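Local coordinates for protein acyl-ACP thioesterase (PDB 2ESS) that probably hydrolyses the thioester of fatty acyl-ACP to release free fatty acids in lipid biosynthesis, and binds calcium, at residues S44-G49 and V136-D141; D94-V99 and E142-E147; I179-H184 and E238-S243; D221-S224 and F228-E231. All coordinates share one frame; numbering follows the deposited sequence. Where two conformers were deposited one is given.

Interaction 1 (S44-G49 and V136-D141); sequences SDRGFG and VDYICD
Arg46 lies over one face of the Tyr138 ring. The aliphatic chain makes most of the contact; of the guanidinium, NE comes close to the ring. CD of Arg46 sits 3.6 Å from the centroid of the Tyr138 ring and 18° off its normal, a CH-pi contact displaced toward the rim on the CE1 side. CG of Arg46 follows the ring back toward the phenol, 3.5 Å from CZ of Tyr138. The chain is extended from CG to NE, and this lays it along the ring. The guanidinium plane stands 75° from the ring plane and meets Tyr138 with its edge. Its NH1 is hydrogen-bonded to the carbonyl of His42, which ties the polar end back to the helix.

Phe48 meets the other end of the tyrosine ring. CE2 of Phe48 touches CD2 of Tyr138 at 3.7 Å. The ring planes are inclined, neither stacked nor edge-to-face. With chi1 at 60°, the Phe48 ring is set between its backbone N and carbonyl carbon and reaches Tyr138 from there. An alanine in place of Tyr138 would remove the ring and would probably leave the Arg46 chain without the aromatic face it lies on and CE2 of Phe48 without its neighbour.

Gly47, with positive phi, is the C-prime residue of a Schellman motif ending helix 28-45, and Arg46 and Phe48 flank it. The 3-10 turn of Tyr138 belongs to the long linker between strands 106-118 and 161-164. Phe48 also packs on Val85 of strand 78-88, so the helix end, linker and sheet meet here.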
loop_
_atom_site.group_PDB
_atom_site.type_symbol
_atom_site.label_atom_id
_atom_site.label_comp_id
_atom_site.label_asym_id
_atom_site.label_seq_id
_atom_site.Cartn_x
_atom_site.Cartn_y
_atom_site.Cartn_z
ATOM N N SER A 44 -17.996 3.777 -11.706
ATOM C CA SER A 44 -17.509 3.827 -13.080
ATOM C C SER A 44 -18.239 2.829 -13.947
ATOM O O SER A 44 -18.638 3.151 -15.062
ATOM C CB SER A 44 -15.992 3.620 -13.168
ATOM O OG SER A 44 -15.598 2.464 -12.474
ATOM N N ASP A 45 -18.460 1.649 -13.419
ATOM C CA ASP A 45 -19.184 0.655 -14.165
ATOM C C ASP A 45 -20.596 1.106 -14.481
ATOM O O ASP A 45 -21.186 0.584 -15.394
ATOM C CB ASP A 45 -19.226 -0.677 -13.411
ATOM C CG ASP A 45 -17.856 -1.396 -13.394
ATOM O OD1 ASP A 45 -16.912 -0.980 -14.126
ATOM O OD2 ASP A 45 -17.721 -2.371 -12.621
ATOM N N ARG A 46 -21.156 2.018 -13.702
ATOM C CA ARG A 46 -22.545 2.412 -13.899
ATOM C C ARG A 46 -22.662 3.812 -14.443
ATOM O O ARG A 46 -23.757 4.337 -14.551
ATOM C CB ARG A 46 -23.288 2.306 -12.569
ATOM C CG ARG A 46 -23.517 0.881 -12.151
ATOM C CD ARG A 46 -23.673 0.784 -10.682
ATOM N NE ARG A 46 -23.824 -0.594 -10.247
ATOM C CZ ARG A 46 -22.836 -1.484 -10.166
ATOM N NH1 ARG A 46 -21.577 -1.176 -10.463
ATOM N NH2 ARG A 46 -23.109 -2.704 -9.756
ATOM N N GLY A 47 -21.534 4.426 -14.769
ATOM C CA GLY A 47 -21.537 5.723 -15.488
ATOM C C GLY A 47 -21.826 6.932 -14.630
ATOM O O GLY A 47 -22.379 7.913 -15.118
ATOM N N PHE A 48 -21.441 6.908 -13.357
ATOM C CA PHE A 48 -21.561 8.096 -12.528
ATOM C C PHE A 48 -20.310 8.386 -11.708
ATOM O O PHE A 48 -20.360 9.102 -10.706
ATOM C CB PHE A 48 -22.823 8.086 -11.645
ATOM C CG PHE A 48 -22.943 6.947 -10.678
ATOM C CD1 PHE A 48 -22.314 6.990 -9.428
ATOM C CD2 PHE A 48 -23.760 5.855 -10.986
ATOM C CE1 PHE A 48 -22.488 5.970 -8.528
ATOM C CE2 PHE A 48 -23.936 4.796 -10.086
ATOM C CZ PHE A 48 -23.298 4.858 -8.853
ATOM N N GLY A 49 -19.199 7.847 -12.174
ATOM C CA GLY A 49 -17.910 8.068 -11.593
ATOM C C GLY A 49 -17.231 9.358 -12.032
ATOM O O GLY A 49 -17.797 10.196 -12.742
ATOM N N VAL A 136 -29.152 8.185 -9.701
ATOM C CA VAL A 136 -30.391 8.099 -8.953
ATOM C C VAL A 136 -31.031 6.743 -9.111
ATOM O O VAL A 136 -31.707 6.280 -8.195
ATOM C CB VAL A 136 -31.398 9.213 -9.341
ATOM C CG1 VAL A 136 -32.746 8.904 -8.761
ATOM C CG2 VAL A 136 -30.895 10.566 -8.863
ATOM N N ASP A 137 -30.790 6.100 -10.259
ATOM C CA ASP A 137 -31.279 4.768 -10.536
ATOM C C ASP A 137 -30.704 3.692 -9.605
ATOM O O ASP A 137 -31.238 2.592 -9.527
ATOM C CB ASP A 137 -30.999 4.389 -12.000
ATOM C CG ASP A 137 -31.577 5.400 -13.012
ATOM O OD1 ASP A 137 -32.580 6.090 -12.729
ATOM O OD2 ASP A 137 -31.008 5.517 -14.111
ATOM N N TYR A 138 -29.619 4.009 -8.895
ATOM C CA TYR A 138 -28.915 3.032 -8.076
ATOM C C TYR A 138 -29.067 3.263 -6.557
ATOM O O TYR A 138 -28.458 2.545 -5.750
ATOM C CB TYR A 138 -27.446 2.985 -8.482
ATOM C CG TYR A 138 -27.267 2.396 -9.870
ATOM C CD1 TYR A 138 -27.246 1.010 -10.067
ATOM C CD2 TYR A 138 -27.143 3.223 -10.973
ATOM C CE1 TYR A 138 -27.091 0.482 -11.348
ATOM C CE2 TYR A 138 -27.023 2.725 -12.230
ATOM C CZ TYR A 138 -26.980 1.357 -12.423
ATOM O OH TYR A 138 -26.817 0.887 -13.701
ATOM N N ILE A 139 -29.913 4.218 -6.172
ATOM C CA ILE A 139 -30.229 4.420 -4.752
ATOM C C ILE A 139 -30.834 3.130 -4.177
ATOM O O ILE A 139 -31.764 2.567 -4.734
ATOM C CB ILE A 139 -31.162 5.631 -4.525
ATOM C CG1 ILE A 139 -30.394 6.928 -4.787
ATOM C CG2 ILE A 139 -31.710 5.614 -3.086
ATOM C CD1 ILE A 139 -31.232 8.084 -5.201
ATOM N N CYS A 140 -30.288 2.674 -3.058
ATOM C CA CYS A 140 -30.478 1.344 -2.595
ATOM C C CYS A 140 -30.694 1.392 -1.083
ATOM O O CYS A 140 -29.990 2.124 -0.357
ATOM C CB CYS A 140 -29.210 0.551 -2.960
ATOM S SG CYS A 140 -29.042 -1.086 -2.255
ATOM N N ASP A 141 -31.633 0.569 -0.626
ATOM C CA ASP A 141 -32.066 0.527 0.773
ATOM C C ASP A 141 -31.339 -0.525 1.634
ATOM O O ASP A 141 -31.775 -0.823 2.736
ATOM C CB ASP A 141 -33.598 0.291 0.836
ATOM C CG ASP A 141 -34.022 -1.129 0.395
ATOM O OD1 ASP A 141 -33.171 -1.960 -0.031
ATOM O OD2 ASP A 141 -35.237 -1.421 0.476
#

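Interaction 2 (D94-V99 and E142-E147); sequences DRNFAV and EPCPIE
Cys144 rests against the side chain of Asn96, with no direct hydrogen bond between the segments. Its CB lies 3.7 Å from ND2 of Asn96. Its SG is 3.8 Å from CB of Asn96 and also comes within 4.0 Å of the Phe97 carbonyl O. The thiol is carried in over the strand because SG stands anti to the backbone N of Cys144 (chi1 -176°).

A water joins the two segments beside this packing. It accepts from ND2 of Asn96 at 2.8 Å and lies 2.6 Å from O of Glu142, to which it can donate. The amide of Asn96 thus has both an apolar neighbour and a polar link to the same linker.

Further out, the linker is held by Arg111 of strand 106-118. This arginine bonds the carbonyls of Cys144 and Ile146 through NH2 and NE. Pro145, between them, is the centre of an inverse gamma turn, closed by Ile146 N to Cys144 O at 2.8 Å.

Strand 92-100 runs between strands 78-88 and 106-118. Asn96 points to the linker, while the Phe97 ring packs on Leu35 and Ala39 of helix 28-45. The sheet therefore lies between the helix and the linker, in keeping with the hotdog fold of the N-terminal family domain.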
loop_
_atom_site.group_PDB
_atom_site.type_symbol
_atom_site.label_atom_id
_atom_site.label_comp_id
_atom_site.label_asym_id
_atom_site.label_seq_id
_atom_site.Cartn_x
_atom_site.Cartn_y
_atom_site.Cartn_z
ATOM N N ASP A 94 -24.243 9.895 -0.216
ATOM C CA ASP A 94 -23.865 8.952 0.838
ATOM C C ASP A 94 -23.708 7.568 0.199
ATOM O O ASP A 94 -24.658 7.021 -0.340
ATOM C CB ASP A 94 -24.920 8.928 1.942
ATOM C CG ASP A 94 -25.031 10.263 2.688
ATOM O OD1 ASP A 94 -24.112 11.134 2.605
ATOM O OD2 ASP A 94 -26.081 10.454 3.331
ATOM N N ARG A 95 -22.498 7.041 0.247
ATOM C CA ARG A 95 -22.173 5.719 -0.225
ATOM C C ARG A 95 -21.774 4.846 0.973
ATOM O O ARG A 95 -20.913 5.227 1.774
ATOM C CB ARG A 95 -21.009 5.749 -1.181
ATOM C CG ARG A 95 -20.464 4.342 -1.428
ATOM C CD ARG A 95 -19.465 4.246 -2.513
ATOM N NE ARG A 95 -19.929 4.526 -3.879
ATOM C CZ ARG A 95 -20.602 3.706 -4.665
ATOM N NH1 ARG A 95 -21.088 2.560 -4.220
ATOM N NH2 ARG A 95 -20.884 4.092 -5.901
ATOM N N ASN A 96 -22.401 3.676 1.075
ATOM C CA ASN A 96 -22.208 2.770 2.218
ATOM C C ASN A 96 -21.552 1.506 1.775
ATOM O O ASN A 96 -21.470 1.211 0.552
ATOM C CB ASN A 96 -23.530 2.508 2.916
ATOM C CG ASN A 96 -24.086 3.767 3.567
ATOM O OD1 ASN A 96 -23.387 4.786 3.703
ATOM N ND2 ASN A 96 -25.342 3.721 3.917
ATOM N N PHE A 97 -21.023 0.803 2.761
ATOM C CA PHE A 97 -20.214 -0.408 2.545
ATOM C C PHE A 97 -20.508 -1.455 3.623
ATOM O O PHE A 97 -20.863 -1.123 4.771
ATOM C CB PHE A 97 -18.707 -0.128 2.617
ATOM C CG PHE A 97 -18.233 0.937 1.718
ATOM C CD1 PHE A 97 -18.242 2.256 2.134
ATOM C CD2 PHE A 97 -17.724 0.624 0.456
ATOM C CE1 PHE A 97 -17.768 3.254 1.298
ATOM C CE2 PHE A 97 -17.265 1.602 -0.371
ATOM C CZ PHE A 97 -17.299 2.926 0.036
ATOM N N ALA A 98 -20.368 -2.718 3.234
ATOM C CA ALA A 98 -20.330 -3.834 4.181
ATOM C C ALA A 98 -19.037 -4.610 3.891
ATOM O O ALA A 98 -18.576 -4.704 2.750
ATOM C CB ALA A 98 -21.558 -4.721 4.031
ATOM N N VAL A 99 -18.393 -5.100 4.932
ATOM C CA VAL A 99 -17.217 -5.970 4.778
ATOM C C VAL A 99 -17.597 -7.366 5.238
ATOM O O VAL A 99 -18.167 -7.541 6.332
ATOM C CB VAL A 99 -16.032 -5.427 5.622
ATOM C CG1 VAL A 99 -14.771 -6.306 5.439
ATOM C CG2 VAL A 99 -15.776 -3.948 5.220
ATOM N N GLU A 142 -30.247 -1.096 1.152
ATOM C CA GLU A 142 -29.482 -2.075 1.936
ATOM C C GLU A 142 -29.079 -1.503 3.318
ATOM O O GLU A 142 -28.640 -0.367 3.417
ATOM C CB GLU A 142 -28.245 -2.470 1.130
ATOM C CG GLU A 142 -27.335 -3.510 1.753
ATOM C CD GLU A 142 -27.984 -4.890 1.829
ATOM O OE1 GLU A 142 -27.450 -5.720 2.591
ATOM O OE2 GLU A 142 -29.005 -5.140 1.139
ATOM N N PRO A 143 -29.239 -2.287 4.395
ATOM C CA PRO A 143 -28.915 -1.689 5.702
ATOM C C PRO A 143 -27.425 -1.505 5.982
ATOM O O PRO A 143 -26.567 -2.284 5.515
ATOM C CB PRO A 143 -29.508 -2.676 6.711
ATOM C CG PRO A 143 -30.129 -3.797 5.925
ATOM C CD PRO A 143 -29.689 -3.684 4.517
ATOM N N CYS A 144 -27.132 -0.466 6.750
ATOM C CA CYS A 144 -25.771 -0.163 7.178
ATOM C C CYS A 144 -25.904 0.384 8.603
ATOM O O CYS A 144 -25.949 1.596 8.817
ATOM C CB CYS A 144 -25.180 0.858 6.227
ATOM S SG CYS A 144 -23.486 1.289 6.509
ATOM N N PRO A 145 -26.024 -0.520 9.582
ATOM C CA PRO A 145 -26.470 -0.143 10.919
ATOM C C PRO A 145 -25.348 0.442 11.773
ATOM O O PRO A 145 -25.013 -0.119 12.807
ATOM C CB PRO A 145 -26.955 -1.474 11.492
ATOM C CG PRO A 145 -26.057 -2.467 10.899
ATOM C CD PRO A 145 -25.762 -1.965 9.488
ATOM N N ILE A 146 -24.737 1.528 11.307
ATOM C CA ILE A 146 -23.726 2.250 12.081
ATOM C C ILE A 146 -24.079 3.746 12.023
ATOM O O ILE A 146 -24.734 4.196 11.092
ATOM C CB ILE A 146 -22.258 1.957 11.626
ATOM C CG1 ILE A 146 -21.990 2.403 10.179
ATOM C CG2 ILE A 146 -21.899 0.462 11.804
ATOM C CD1 ILE A 146 -20.521 2.559 9.789
ATOM N N GLU A 147 -23.637 4.476 13.028
ATOM C CA GLU A 147 -23.855 5.903 13.179
ATOM C C GLU A 147 -23.166 6.644 12.032
ATOM O O GLU A 147 -22.081 6.273 11.599
ATOM C CB GLU A 147 -23.305 6.385 14.543
HETATM O O HOH W 1 -27.348 1.840 3.977
#

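Interaction 3 (I179-H184 and E238-S243); sequences IRYIEH and EVVCRS
The Tyr181 ring carries the sulfur of Cys241 over one face. SG of Cys241 is 4.1 Å from the ring centroid of Tyr181 and 28° off the normal, a sulfur-aromatic contact. SG of Cys241 is displaced toward the CD1 corner, 3.7 Å from CD1 of Tyr181. With chi1 at 61°, it stands between the backbone N and carbonyl carbon of Cys241. CG2 of Val240 meets the same ring obliquely, farther out, 3.8 Å from CE1 of Tyr181, and the two side chains cross at about a right angle. The phenol oxygen passes close to Val240 but is hydrogen-bonded to Ser210 OG, so the polar end of this buried tyrosine is satisfied.

Two consecutive strand residues can touch one ring because the strand bulges. Val240 and Cys241 both face Val232 on strand 227-234, a classic beta bulge. On the helix, Arg180 and Glu183 form salt bridges with Glu183 and Arg180 of the second subunit.

The contact lies near the calcium site of Asp171 and His175; the His175 and Tyr181 side chains are about 6 Å apart. A helix packed on an antiparallel sheet is the layout of the hotdog fold, and this contact belongs to its C-terminal copy.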
loop_
_atom_site.group_PDB
_atom_site.type_symbol
_atom_site.label_atom_id
_atom_site.label_comp_id
_atom_site.label_asym_id
_atom_site.label_seq_id
_atom_site.Cartn_x
_atom_site.Cartn_y
_atom_site.Cartn_z
ATOM N N ILE A 179 -5.430 8.004 2.042
ATOM C CA ILE A 179 -4.973 6.836 2.778
ATOM C C ILE A 179 -3.713 7.118 3.577
ATOM O O ILE A 179 -3.521 6.566 4.652
ATOM C CB ILE A 179 -4.729 5.650 1.803
ATOM C CG1 ILE A 179 -6.012 5.331 1.056
ATOM C CG2 ILE A 179 -4.289 4.412 2.535
ATOM C CD1 ILE A 179 -7.214 5.225 1.945
ATOM N N ARG A 180 -2.839 7.964 3.049
ATOM C CA ARG A 180 -1.625 8.302 3.744
ATOM C C ARG A 180 -1.930 9.054 5.022
ATOM O O ARG A 180 -1.250 8.847 6.011
ATOM C CB ARG A 180 -0.698 9.120 2.848
ATOM C CG ARG A 180 -0.116 8.284 1.711
ATOM C CD ARG A 180 0.961 7.379 2.234
ATOM N NE ARG A 180 1.258 6.305 1.300
ATOM C CZ ARG A 180 2.245 5.423 1.484
ATOM N NH1 ARG A 180 3.037 5.510 2.552
ATOM N NH2 ARG A 180 2.456 4.465 0.591
ATOM N N TYR A 181 -2.975 9.886 5.035
ATOM C CA TYR A 181 -3.374 10.509 6.297
ATOM C C TYR A 181 -3.768 9.487 7.364
ATOM O O TYR A 181 -3.456 9.680 8.532
ATOM C CB TYR A 181 -4.531 11.454 6.108
ATOM C CG TYR A 181 -4.250 12.757 5.415
ATOM C CD1 TYR A 181 -3.428 13.744 5.994
ATOM C CD2 TYR A 181 -4.854 13.045 4.200
ATOM C CE1 TYR A 181 -3.219 14.985 5.358
ATOM C CE2 TYR A 181 -4.651 14.276 3.566
ATOM C CZ TYR A 181 -3.846 15.245 4.150
ATOM O OH TYR A 181 -3.714 16.445 3.467
ATOM N N ILE A 182 -4.513 8.457 6.963
ATOM C CA ILE A 182 -4.893 7.361 7.864
ATOM C C ILE A 182 -3.669 6.691 8.488
ATOM O O ILE A 182 -3.589 6.559 9.722
ATOM C CB ILE A 182 -5.761 6.307 7.143
ATOM C CG1 ILE A 182 -7.079 6.956 6.681
ATOM C CG2 ILE A 182 -6.050 5.116 8.064
ATOM C CD1 ILE A 182 -8.032 5.991 5.908
ATOM N N GLU A 183 -2.719 6.278 7.653
ATOM C CA GLU A 183 -1.470 5.687 8.140
ATOM C C GLU A 183 -0.735 6.574 9.138
ATOM O O GLU A 183 -0.290 6.103 10.181
ATOM C CB GLU A 183 -0.507 5.397 6.995
ATOM C CG GLU A 183 -0.933 4.232 6.076
ATOM C CD GLU A 183 0.102 3.931 4.946
ATOM O OE1 GLU A 183 1.271 4.420 5.060
ATOM O OE2 GLU A 183 -0.266 3.209 3.969
ATOM N N HIS A 184 -0.578 7.859 8.815
ATOM C CA HIS A 184 0.151 8.742 9.739
ATOM C C HIS A 184 -0.585 8.930 11.087
ATOM O O HIS A 184 0.034 9.001 12.117
ATOM C CB HIS A 184 0.467 10.084 9.074
ATOM C CG HIS A 184 1.380 9.957 7.890
ATOM N ND1 HIS A 184 2.601 9.318 7.957
ATOM C CD2 HIS A 184 1.240 10.368 6.607
ATOM C CE1 HIS A 184 3.170 9.338 6.762
ATOM N NE2 HIS A 184 2.367 9.975 5.928
ATOM N N GLU A 238 -3.462 25.678 9.487
ATOM C CA GLU A 238 -4.596 25.318 8.673
ATOM C C GLU A 238 -4.951 23.874 8.844
ATOM O O GLU A 238 -4.131 23.016 8.539
ATOM C CB GLU A 238 -4.267 25.530 7.223
ATOM C CG GLU A 238 -3.486 26.755 6.956
ATOM C CD GLU A 238 -2.980 26.748 5.562
ATOM O OE1 GLU A 238 -3.782 26.380 4.660
ATOM O OE2 GLU A 238 -1.793 27.096 5.386
ATOM N N VAL A 239 -6.181 23.589 9.268
ATOM C CA VAL A 239 -6.603 22.205 9.429
ATOM C C VAL A 239 -6.760 21.520 8.082
ATOM O O VAL A 239 -7.462 22.025 7.199
ATOM C CB VAL A 239 -7.891 22.080 10.239
ATOM C CG1 VAL A 239 -8.373 20.643 10.261
ATOM C CG2 VAL A 239 -7.664 22.592 11.671
ATOM N N VAL A 240 -6.105 20.371 7.920
ATOM C CA VAL A 240 -6.288 19.569 6.706
ATOM C C VAL A 240 -7.180 18.340 6.901
ATOM O O VAL A 240 -7.877 17.933 5.969
ATOM C CB VAL A 240 -4.940 19.178 6.027
ATOM C CG1 VAL A 240 -4.231 20.481 5.578
ATOM C CG2 VAL A 240 -4.052 18.320 6.956
ATOM N N CYS A 241 -7.145 17.729 8.078
ATOM C CA CYS A 241 -8.120 16.680 8.371
ATOM C C CYS A 241 -8.305 16.514 9.853
ATOM O O CYS A 241 -7.509 17.008 10.637
ATOM C CB CYS A 241 -7.755 15.372 7.701
ATOM S SG CYS A 241 -6.235 14.666 8.175
ATOM N N ARG A 242 -9.384 15.822 10.215
ATOM C CA ARG A 242 -9.686 15.431 11.575
ATOM C C ARG A 242 -10.064 13.962 11.535
ATOM O O ARG A 242 -10.485 13.432 10.469
ATOM C CB ARG A 242 -10.821 16.283 12.181
ATOM C CG ARG A 242 -10.397 17.712 12.445
ATOM C CD ARG A 242 -11.464 18.581 13.123
ATOM N NE ARG A 242 -12.315 19.069 12.082
ATOM C CZ ARG A 242 -12.287 20.288 11.569
ATOM N NH1 ARG A 242 -11.484 21.244 12.024
ATOM N NH2 ARG A 242 -13.117 20.536 10.581
ATOM N N SER A 243 -9.909 13.321 12.695
ATOM C CA SER A 243 -10.123 11.906 12.843
ATOM C C SER A 243 -10.625 11.584 14.231
ATOM O O SER A 243 -10.356 12.298 15.204
ATOM C CB SER A 243 -8.823 11.145 12.534
ATOM O OG SER A 243 -8.962 9.749 12.722
#

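Interaction 4 (D221-S224 and F228-E231); sequences DEVS and FHVE
Strands 221-224 and 228-231 run antiparallel, with the axes of these short segments 4.8 Å apart at closest approach and 159° between their directions. They form the end of a beta hairpin. Asp221 and His229 are a hydrogen-bonded pair. Asp221 N gives to His229 O, and His229 N gives to Asp221 O, both at 2.8 Å. Glu222 and Phe228 are the next, non-hydrogen-bonded pair.

Glu222 and Phe228 lie side by side on one face and point the same way. With CG opposite its backbone N and the chain extended beyond, Glu222 follows the ring: its CG is 3.4 Å from CE2 of Phe228. The carboxylate and ring planes are only 20° apart. Phe228 also meets Phe189 edge-to-face. Were Phe228 a serine, the Glu222 chain would probably lose the ring it lies along and Phe189 its aromatic partner.

The other face of the hairpin carries Asp221 and His229. The Asp221 carboxylate bonds the backbone N atoms of Thr155 and Ser156. His229 is fixed at both nitrogens, NE2 by Glu227 OE2 and ND1 by Lys153 O, and these bonds set the rotation of its ring. Val223 and Ser224 both face Glu227, a classic beta bulge near the turn. Val223 crosses His229 at about a right angle. CG1 of Val223 sits over the centre of the His229 ring, 3.7 Å from the centroid and 3° off the normal.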
loop_
_atom_site.group_PDB
_atom_site.type_symbol
_atom_site.label_atom_id
_atom_site.label_comp_id
_atom_site.label_asym_id
_atom_site.label_seq_id
_atom_site.Cartn_x
_atom_site.Cartn_y
_atom_site.Cartn_z
ATOM N N ASP A 221 -6.814 14.972 21.379
ATOM C CA ASP A 221 -7.580 14.962 22.643
ATOM C C ASP A 221 -7.940 13.522 22.960
ATOM O O ASP A 221 -8.551 12.876 22.129
ATOM C CB ASP A 221 -8.938 15.666 22.488
ATOM C CG ASP A 221 -8.834 17.144 22.288
ATOM O OD1 ASP A 221 -7.801 17.754 22.640
ATOM O OD2 ASP A 221 -9.831 17.704 21.786
ATOM N N GLU A 222 -7.612 13.023 24.147
ATOM C CA GLU A 222 -8.094 11.721 24.557
ATOM C C GLU A 222 -9.348 11.961 25.373
ATOM O O GLU A 222 -9.270 12.418 26.510
ATOM C CB GLU A 222 -7.032 10.943 25.339
ATOM C CG GLU A 222 -7.473 9.513 25.661
ATOM C CD GLU A 222 -6.431 8.681 26.442
ATOM O OE1 GLU A 222 -5.345 9.217 26.780
ATOM O OE2 GLU A 222 -6.723 7.491 26.730
ATOM N N VAL A 223 -10.509 11.690 24.794
ATOM C CA VAL A 223 -11.762 12.080 25.422
ATOM C C VAL A 223 -12.195 11.071 26.497
ATOM O O VAL A 223 -12.873 11.440 27.444
ATOM C CB VAL A 223 -12.888 12.360 24.399
ATOM C CG1 VAL A 223 -12.373 13.257 23.277
ATOM C CG2 VAL A 223 -13.458 11.105 23.852
ATOM N N SER A 224 -11.791 9.818 26.336
ATOM C CA SER A 224 -11.939 8.777 27.344
ATOM C C SER A 224 -10.760 7.852 27.152
ATOM O O SER A 224 -9.978 8.038 26.220
ATOM C CB SER A 224 -13.219 7.978 27.130
ATOM O OG SER A 224 -13.012 6.937 26.184
ATOM N N PHE A 228 -10.154 8.849 21.003
ATOM C CA PHE A 228 -9.200 9.877 20.684
ATOM C C PHE A 228 -9.695 10.719 19.533
ATOM O O PHE A 228 -10.175 10.208 18.536
ATOM C CB PHE A 228 -7.871 9.253 20.289
ATOM C CG PHE A 228 -7.277 8.394 21.339
ATOM C CD1 PHE A 228 -7.696 7.093 21.509
ATOM C CD2 PHE A 228 -6.292 8.885 22.169
ATOM C CE1 PHE A 228 -7.122 6.299 22.485
ATOM C CE2 PHE A 228 -5.724 8.083 23.133
ATOM C CZ PHE A 228 -6.153 6.794 23.293
ATOM N N HIS A 229 -9.551 12.027 19.653
ATOM C CA HIS A 229 -9.871 12.914 18.533
ATOM C C HIS A 229 -8.577 13.564 18.094
ATOM O O HIS A 229 -7.822 14.051 18.921
ATOM C CB HIS A 229 -10.878 13.982 18.922
ATOM C CG HIS A 229 -12.214 13.453 19.329
ATOM N ND1 HIS A 229 -13.272 14.282 19.638
ATOM C CD2 HIS A 229 -12.671 12.188 19.493
ATOM C CE1 HIS A 229 -14.317 13.550 19.977
ATOM N NE2 HIS A 229 -13.979 12.276 19.901
ATOM N N VAL A 230 -8.337 13.559 16.790
ATOM C CA VAL A 230 -7.091 13.975 16.206
ATOM C C VAL A 230 -7.389 15.053 15.149
ATOM O O VAL A 230 -8.376 14.982 14.395
ATOM C CB VAL A 230 -6.300 12.771 15.601
ATOM C CG1 VAL A 230 -5.007 13.259 14.931
ATOM C CG2 VAL A 230 -6.022 11.684 16.665
ATOM N N GLU A 231 -6.548 16.073 15.143
ATOM C CA GLU A 231 -6.572 17.105 14.135
ATOM C C GLU A 231 -5.180 17.173 13.532
ATOM O O GLU A 231 -4.205 17.123 14.260
ATOM C CB GLU A 231 -6.965 18.435 14.789
ATOM C CG GLU A 231 -7.299 19.547 13.857
ATOM C CD GLU A 231 -7.971 20.732 14.592
ATOM O OE1 GLU A 231 -7.251 21.476 15.295
ATOM O OE2 GLU A 231 -9.213 20.912 14.455
#

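Interactions 2 and 3 are buried, interaction 1 is partly buried, and interaction 4 lies at the surface. Interactions 1 and 2 use successive parts of one linker and touch where Phe48 packs on Arg95, although their centres are 15 Å apart. Interactions 3 and 4 lie on neighbouring strands, 238-247 and 227-234: Ser243 N probably bonds Val230 O, and a long, weak ion pair joins Arg242 and Glu231. Interactions 2, 3 and 4 all reach the same sheet. Backbone bonds across the segments hold only interaction 4. The others rest on side chains: an arginine chain over a tyrosine face, a thiol beside a water bridge, and a sulfur over a ring.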